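Local coordinates for protein tricorn protease (Thermoplasma acidophilum, PDB 1K32) that probably cleaves peptides as a serine protease, acting in a hexameric assembly on protein fragments in the later stages of protein degradation, at residues A[743-747]-A[748-752]; A[833-836]-A[837-840]. One frame throughout, in Å; residues are numbered along the deposited sequence.

Interaction 1. Residues A[743-747]-A[748-752]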
ATOM      1  N   PHE A 743      31.524  36.038 -35.281  1.00 26.64           N
ATOM      2  CA  PHE A 743      32.716  35.439 -35.888  1.00 27.66           C
ATOM      3  C   PHE A 743      33.208  36.193 -37.113  1.00 29.05           C
ATOM      4  O   PHE A 743      32.416  36.739 -37.881  1.00 27.80           O
ATOM      5  CB  PHE A 743      32.455  33.984 -36.279  1.00 25.98           C
ATOM      6  CG  PHE A 743      31.744  33.194 -35.231  1.00 26.61           C
ATOM      7  CD1 PHE A 743      30.400  32.850 -35.395  1.00 24.28           C
ATOM      8  CD2 PHE A 743      32.402  32.803 -34.069  1.00 26.28           C
ATOM      9  CE1 PHE A 743      29.726  32.131 -34.419  1.00 24.04           C
ATOM     10  CE2 PHE A 743      31.732  32.081 -33.083  1.00 25.91           C
ATOM     11  CZ  PHE A 743      30.386  31.745 -33.258  1.00 24.17           C
ATOM     12  N   LYS A 744      34.527  36.200 -37.289  1.00 29.99           N
ATOM     13  CA  LYS A 744      35.172  36.867 -38.412  1.00 32.10           C
ATOM     14  C   LYS A 744      36.184  35.896 -39.027  1.00 32.44           C
ATOM     15  O   LYS A 744      37.075  35.391 -38.338  1.00 29.25           O
ATOM     16  CB  LYS A 744      35.878  38.136 -37.918  1.00 33.77           C
ATOM     17  CG  LYS A 744      36.636  38.916 -38.972  1.00 40.04           C
ATOM     18  CD  LYS A 744      37.410  40.074 -38.324  1.00 44.70           C
ATOM     19  CE  LYS A 744      38.332  40.791 -39.310  1.00 45.88           C
ATOM     20  NZ  LYS A 744      39.203  41.807 -38.639  1.00 45.85           N
ATOM     21  N   LEU A 745      36.030  35.620 -40.318  1.00 32.48           N
ATOM     22  CA  LEU A 745      36.937  34.716 -41.009  1.00 35.37           C
ATOM     23  C   LEU A 745      38.251  35.452 -41.225  1.00 35.87           C
ATOM     24  O   LEU A 745      38.314  36.400 -42.003  1.00 36.14           O
ATOM     25  CB  LEU A 745      36.323  34.290 -42.353  1.00 36.40           C
ATOM     26  CG  LEU A 745      36.928  33.184 -43.230  1.00 37.34           C
ATOM     27  CD1 LEU A 745      38.115  33.705 -43.992  1.00 38.98           C
ATOM     28  CD2 LEU A 745      37.301  31.985 -42.372  1.00 37.54           C
ATOM     29  N   ASP A 746      39.292  35.026 -40.515  1.00 36.70           N
ATOM     30  CA  ASP A 746      40.612  35.645 -40.629  1.00 38.77           C
ATOM     31  C   ASP A 746      41.575  34.598 -41.193  1.00 37.88           C
ATOM     32  O   ASP A 746      42.088  33.747 -40.462  1.00 35.77           O
ATOM     33  CB  ASP A 746      41.087  36.110 -39.253  1.00 42.78           C
ATOM     34  CG  ASP A 746      42.405  36.866 -39.309  1.00 46.70           C
ATOM     35  OD1 ASP A 746      43.367  36.370 -39.938  1.00 48.03           O
ATOM     36  OD2 ASP A 746      42.477  37.962 -38.709  1.00 49.09           O
ATOM     37  N   GLY A 747      41.822  34.662 -42.495  1.00 37.35           N
ATOM     38  CA  GLY A 747      42.685  33.673 -43.107  1.00 37.74           C
ATOM     39  C   GLY A 747      41.831  32.437 -43.304  1.00 38.34           C
ATOM     40  O   GLY A 747      40.772  32.498 -43.929  1.00 38.29           O
ATOM     41  N   ASP A 748      42.256  31.310 -42.758  1.00 37.78           N
ATOM     42  CA  ASP A 748      41.471  30.091 -42.919  1.00 38.40           C
ATOM     43  C   ASP A 748      40.762  29.711 -41.616  1.00 35.83           C
ATOM     44  O   ASP A 748      40.193  28.631 -41.505  1.00 33.58           O
ATOM     45  CB  ASP A 748      42.384  28.953 -43.325  1.00 42.90           C
ATOM     46  CG  ASP A 748      43.264  28.521 -42.190  1.00 46.74           C
ATOM     47  OD1 ASP A 748      44.014  29.381 -41.683  1.00 49.03           O
ATOM     48  OD2 ASP A 748      43.190  27.338 -41.792  1.00 48.87           O
ATOM     49  N   HIS A 749      40.811  30.599 -40.631  1.00 33.40           N
ATOM     50  CA  HIS A 749      40.189  30.346 -39.339  1.00 31.58           C
ATOM     51  C   HIS A 749      39.208  31.424 -38.922  1.00 27.89           C
ATOM     52  O   HIS A 749      39.385  32.603 -39.236  1.00 25.50           O
ATOM     53  CB  HIS A 749      41.253  30.263 -38.242  1.00 34.67           C
ATOM     54  CG  HIS A 749      42.098  29.031 -38.291  1.00 37.30           C
ATOM     55  ND1 HIS A 749      41.618  27.785 -37.947  1.00 38.61           N
ATOM     56  CD2 HIS A 749      43.407  28.861 -38.591  1.00 38.33           C
ATOM     57  CE1 HIS A 749      42.598  26.901 -38.030  1.00 38.72           C
ATOM     58  NE2 HIS A 749      43.693  27.529 -38.418  1.00 39.05           N
ATOM     59  N   TYR A 750      38.178  31.007 -38.197  1.00 25.39           N
ATOM     60  CA  TYR A 750      37.206  31.943 -37.668  1.00 24.53           C
ATOM     61  C   TYR A 750      37.733  32.381 -36.316  1.00 25.38           C
ATOM     62  O   TYR A 750      38.132  31.537 -35.503  1.00 26.10           O
ATOM     63  CB  TYR A 750      35.838  31.295 -37.433  1.00 23.18           C
ATOM     64  CG  TYR A 750      34.989  31.088 -38.659  1.00 22.30           C
ATOM     65  CD1 TYR A 750      34.804  29.810 -39.187  1.00 20.16           C
ATOM     66  CD2 TYR A 750      34.341  32.162 -39.275  1.00 21.53           C
ATOM     67  CE1 TYR A 750      34.000  29.601 -40.286  1.00 20.40           C
ATOM     68  CE2 TYR A 750      33.521  31.959 -40.386  1.00 20.56           C
ATOM     69  CZ  TYR A 750      33.356  30.673 -40.881  1.00 20.09           C
ATOM     70  OH  TYR A 750      32.524  30.437 -41.941  1.00 20.41           O
ATOM     71  N   VAL A 751      37.744  33.688 -36.079  1.00 24.60           N
ATOM     72  CA  VAL A 751      38.171  34.227 -34.795  1.00 26.31           C
ATOM     73  C   VAL A 751      36.926  34.812 -34.120  1.00 27.51           C
ATOM     74  O   VAL A 751      36.046  35.363 -34.794  1.00 28.73           O
ATOM     75  CB  VAL A 751      39.215  35.354 -34.965  1.00 27.17           C
ATOM     76  CG1 VAL A 751      38.632  36.489 -35.788  1.00 29.22           C
ATOM     77  CG2 VAL A 751      39.648  35.880 -33.603  1.00 27.28           C
ATOM     78  N   VAL A 752      36.833  34.669 -32.804  1.00 28.07           N
ATOM     79  CA  VAL A 752      35.702  35.233 -32.074  1.00 27.84           C
ATOM     80  C   VAL A 752      35.954  36.735 -32.005  1.00 27.88           C
ATOM     81  O   VAL A 752      36.754  37.205 -31.196  1.00 27.28           O
ATOM     82  CB  VAL A 752      35.608  34.666 -30.649  1.00 27.29           C
ATOM     83  CG1 VAL A 752      34.474  35.355 -29.886  1.00 26.94           C
ATOM     84  CG2 VAL A 752      35.371  33.173 -30.708  1.00 28.88           C
TER

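Interaction 2. Residues A[833-836]-A[837-840]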
ATOM      1  N   ARG A 833      22.399  39.638 -26.527  1.00 17.06           N
ATOM      2  CA  ARG A 833      22.881  40.777 -27.304  1.00 17.91           C
ATOM      3  C   ARG A 833      22.243  42.075 -26.811  1.00 17.83           C
ATOM      4  O   ARG A 833      22.892  43.111 -26.773  1.00 17.91           O
ATOM      5  CB  ARG A 833      22.575  40.577 -28.796  1.00 19.76           C
ATOM      6  CG  ARG A 833      23.441  39.524 -29.483  1.00 18.82           C
ATOM      7  CD  ARG A 833      22.962  39.197 -30.903  1.00 20.25           C
ATOM      8  NE  ARG A 833      23.706  38.061 -31.446  1.00 20.31           N
ATOM      9  CZ  ARG A 833      24.915  38.152 -31.990  1.00 20.95           C
ATOM     10  NH1 ARG A 833      25.516  37.065 -32.436  1.00 22.04           N
ATOM     11  NH2 ARG A 833      25.507  39.329 -32.118  1.00 15.89           N
ATOM     12  N   TYR A 834      20.972  42.010 -26.430  1.00 19.26           N
ATOM     13  CA  TYR A 834      20.249  43.184 -25.923  1.00 17.35           C
ATOM     14  C   TYR A 834      20.812  43.678 -24.585  1.00 18.02           C
ATOM     15  O   TYR A 834      21.097  44.869 -24.409  1.00 17.09           O
ATOM     16  CB  TYR A 834      18.763  42.865 -25.731  1.00 17.11           C
ATOM     17  CG  TYR A 834      18.043  43.943 -24.954  1.00 16.80           C
ATOM     18  CD1 TYR A 834      17.833  45.203 -25.515  1.00 16.08           C
ATOM     19  CD2 TYR A 834      17.653  43.732 -23.630  1.00 17.39           C
ATOM     20  CE1 TYR A 834      17.263  46.230 -24.783  1.00 18.00           C
ATOM     21  CE2 TYR A 834      17.077  44.756 -22.879  1.00 18.61           C
ATOM     22  CZ  TYR A 834      16.887  46.004 -23.462  1.00 19.05           C
ATOM     23  OH  TYR A 834      16.345  47.027 -22.727  1.00 17.65           O
ATOM     24  N   ARG A 835      20.952  42.773 -23.626  1.00 17.74           N
ATOM     25  CA  ARG A 835      21.485  43.171 -22.324  1.00 20.28           C
ATOM     26  C   ARG A 835      22.937  43.659 -22.446  1.00 20.96           C
ATOM     27  O   ARG A 835      23.328  44.619 -21.779  1.00 21.81           O
ATOM     28  CB  ARG A 835      21.352  42.015 -21.321  1.00 18.72           C
ATOM     29  CG  ARG A 835      19.895  41.673 -20.963  1.00 16.73           C
ATOM     30  CD  ARG A 835      19.294  42.615 -19.918  1.00 17.24           C
ATOM     31  NE  ARG A 835      20.134  42.604 -18.729  1.00 17.92           N
ATOM     32  CZ  ARG A 835      20.811  43.652 -18.281  1.00 17.79           C
ATOM     33  NH1 ARG A 835      21.573  43.515 -17.209  1.00 17.97           N
ATOM     34  NH2 ARG A 835      20.694  44.840 -18.874  1.00 17.33           N
ATOM     35  N   SER A 836      23.735  43.019 -23.302  1.00 20.93           N
ATOM     36  CA  SER A 836      25.118  43.471 -23.505  1.00 19.58           C
ATOM     37  C   SER A 836      25.086  44.924 -24.036  1.00 18.88           C
ATOM     38  O   SER A 836      25.849  45.777 -23.595  1.00 16.06           O
ATOM     39  CB  SER A 836      25.834  42.542 -24.499  1.00 20.76           C
ATOM     40  OG  SER A 836      26.931  43.172 -25.144  1.00 21.10           O
ATOM     41  N   TRP A 837      24.189  45.187 -24.979  1.00 19.33           N
ATOM     42  CA  TRP A 837      24.030  46.527 -25.560  1.00 20.48           C
ATOM     43  C   TRP A 837      23.636  47.523 -24.466  1.00 18.75           C
ATOM     44  O   TRP A 837      24.221  48.602 -24.347  1.00 21.54           O
ATOM     45  CB  TRP A 837      22.944  46.498 -26.652  1.00 20.61           C
ATOM     46  CG  TRP A 837      22.710  47.834 -27.332  1.00 21.65           C
ATOM     47  CD1 TRP A 837      23.426  48.370 -28.372  1.00 20.46           C
ATOM     48  CD2 TRP A 837      21.688  48.792 -27.013  1.00 21.22           C
ATOM     49  NE1 TRP A 837      22.909  49.597 -28.720  1.00 22.18           N
ATOM     50  CE2 TRP A 837      21.841  49.880 -27.907  1.00 22.91           C
ATOM     51  CE3 TRP A 837      20.656  48.836 -26.061  1.00 19.77           C
ATOM     52  CZ2 TRP A 837      20.996  51.002 -27.878  1.00 22.82           C
ATOM     53  CZ3 TRP A 837      19.813  49.952 -26.032  1.00 21.49           C
ATOM     54  CH2 TRP A 837      19.991  51.020 -26.936  1.00 20.52           C
ATOM     55  N   VAL A 838      22.634  47.168 -23.667  1.00 16.91           N
ATOM     56  CA  VAL A 838      22.203  48.037 -22.574  1.00 15.56           C
ATOM     57  C   VAL A 838      23.338  48.298 -21.577  1.00 16.73           C
ATOM     58  O   VAL A 838      23.589  49.445 -21.208  1.00 15.60           O
ATOM     59  CB  VAL A 838      21.011  47.425 -21.808  1.00 15.01           C
ATOM     60  CG1 VAL A 838      20.751  48.199 -20.520  1.00 16.23           C
ATOM     61  CG2 VAL A 838      19.775  47.448 -22.681  1.00 13.09           C
ATOM     62  N   GLU A 839      24.018  47.243 -21.131  1.00 18.57           N
ATOM     63  CA  GLU A 839      25.108  47.410 -20.160  1.00 21.02           C
ATOM     64  C   GLU A 839      26.266  48.246 -20.694  1.00 21.40           C
ATOM     65  O   GLU A 839      26.930  48.953 -19.923  1.00 20.86           O
ATOM     66  CB  GLU A 839      25.631  46.053 -19.679  1.00 22.00           C
ATOM     67  CG  GLU A 839      24.659  45.269 -18.789  1.00 22.69           C
ATOM     68  CD  GLU A 839      24.222  46.036 -17.536  1.00 22.51           C
ATOM     69  OE1 GLU A 839      25.092  46.528 -16.784  1.00 24.98           O
ATOM     70  OE2 GLU A 839      22.999  46.139 -17.290  1.00 25.72           O
ATOM     71  N   ALA A 840      26.509  48.163 -22.005  1.00 20.94           N
ATOM     72  CA  ALA A 840      27.566  48.942 -22.650  1.00 21.88           C
ATOM     73  C   ALA A 840      27.155  50.420 -22.638  1.00 21.62           C
ATOM     74  O   ALA A 840      27.957  51.294 -22.330  1.00 21.58           O
ATOM     75  CB  ALA A 840      27.777  48.461 -24.094  1.00 21.93           C
TER

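Interaction 1. Residues A[743-747]-A[748-752]
Leu745 CG stands anti to the backbone N (chi1 -171°), while Tyr750 CG lies beside its own N and anti to the carbonyl carbon (chi1 -78°). The two residues are an antiparallel non-hydrogen-bonded pair with side chains on the same face, and these torsions, with the second torsion of the leucine, place methyl CD2 of Leu745 squarely over the Tyr750 ring, 4.2 Å from the centroid, a CH-pi contact that suits a branched aliphatic chain. Phe743 CB reaches Tyr750 CD2 at 4.0 Å, and Phe743 CE2 comes edge-on to Val752 CG2. On the other face, Val751 CG1 rests 3.9 Å from Lys744 CB, before the extended lysine leads away.

The strands form a beta hairpin of the PDZ domain with a two-residue loop, closed by the type II' turn from Asp746 to His749. In the hydrogen-bonded pair, Lys744 N gives a 3.0 Å bond to Val751 O, and Val751 N answers to Lys744 O at 2.9 Å. Asp746 N binds His749 O at 2.7 Å, but the return bond is weak. Gly747 fills the first corner with positive phi (79°), a conformation adopted most easily without a side chain.

The face of Phe743, Leu745, Tyr750 and Val752 is thus the more apolar, with Tyr750 and Val752 buried and Tyr750 OH satisfied by Ile144 O, while charged Asp746 and Asp748 are exposed.

Interaction 2. Residues A[833-836]-A[837-840]
Arg835 and Glu839, one helical turn apart, are joined by a salt bridge in which both terminal guanidinium nitrogens grip a single carboxylate oxygen. Arg835 NH1 lies 3.0 Å from Glu839 OE2 and Arg835 NH2 3.1 Å from the same atom, which is close to the guanidinium plane. The two flat groups stand nearly perpendicular, 85° apart: NH2 uses the anti lone pair of OE2, whereas NH1 arrives from above the carboxylate plane. Bends in the arginine at chi2 (-80°) and chi3 (-56°) turn its end toward the C-terminal side of the helix, alongside the glutamate. Each partner has a further ionic neighbour, Glu765 at Arg835 NE and Arg842 at Glu839 OE1, so the pair belongs to a charge network that probably stabilises both ionised forms in this buried setting.

Beneath it run the i to i+4 backbone bonds of helix 830-848, including Val838 N to Tyr834 O at 2.9 Å and Glu839 N to Arg835 O at 2.8 Å. The same spacing puts Tyr834 beside Val838, and Arg835 beside Glu839, on successive turns. The helix leads into strand 853-857, an outermost strand, within this chain, of the parallel sheet of the S41 peptidase fold.

Val838 turns its two methyls to different neighbours. CG2 lies over one face of the Tyr834 ring, offset toward the rim and only 3.3 Å from Tyr834 CZ; CG1 meets the edge of the Arg835 guanidinium, 3.7 Å from NH2. A beta-branched residue suits this double role. Tyr834 OH is hydrogen-bonded to His857. Tyr834 CE1 approaches Trp837 CE3 at 4.5 Å, and the large flat indole suits its edge-to-face contacts with Phe130 and His857.

In the fold
Interaction 1, spanning most of the PDZ hairpin, and interaction 2, on helix 830-848, follow one another along the chain, with centres 24 Å apart and nearest atoms about 7 Å apart. They do not touch directly, but Arg833 of interaction 2 forms a salt bridge with Asp742, the residue just before Phe743 in strand 741-746, so the hairpin is tied to the helix. Both contacts also border the 110-148 propeller region, where Leu745 N of interaction 1 bonds to Asn145 OD1. The first contact lies near the surface; the second is buried against the peptidase part, beside helix 863-876.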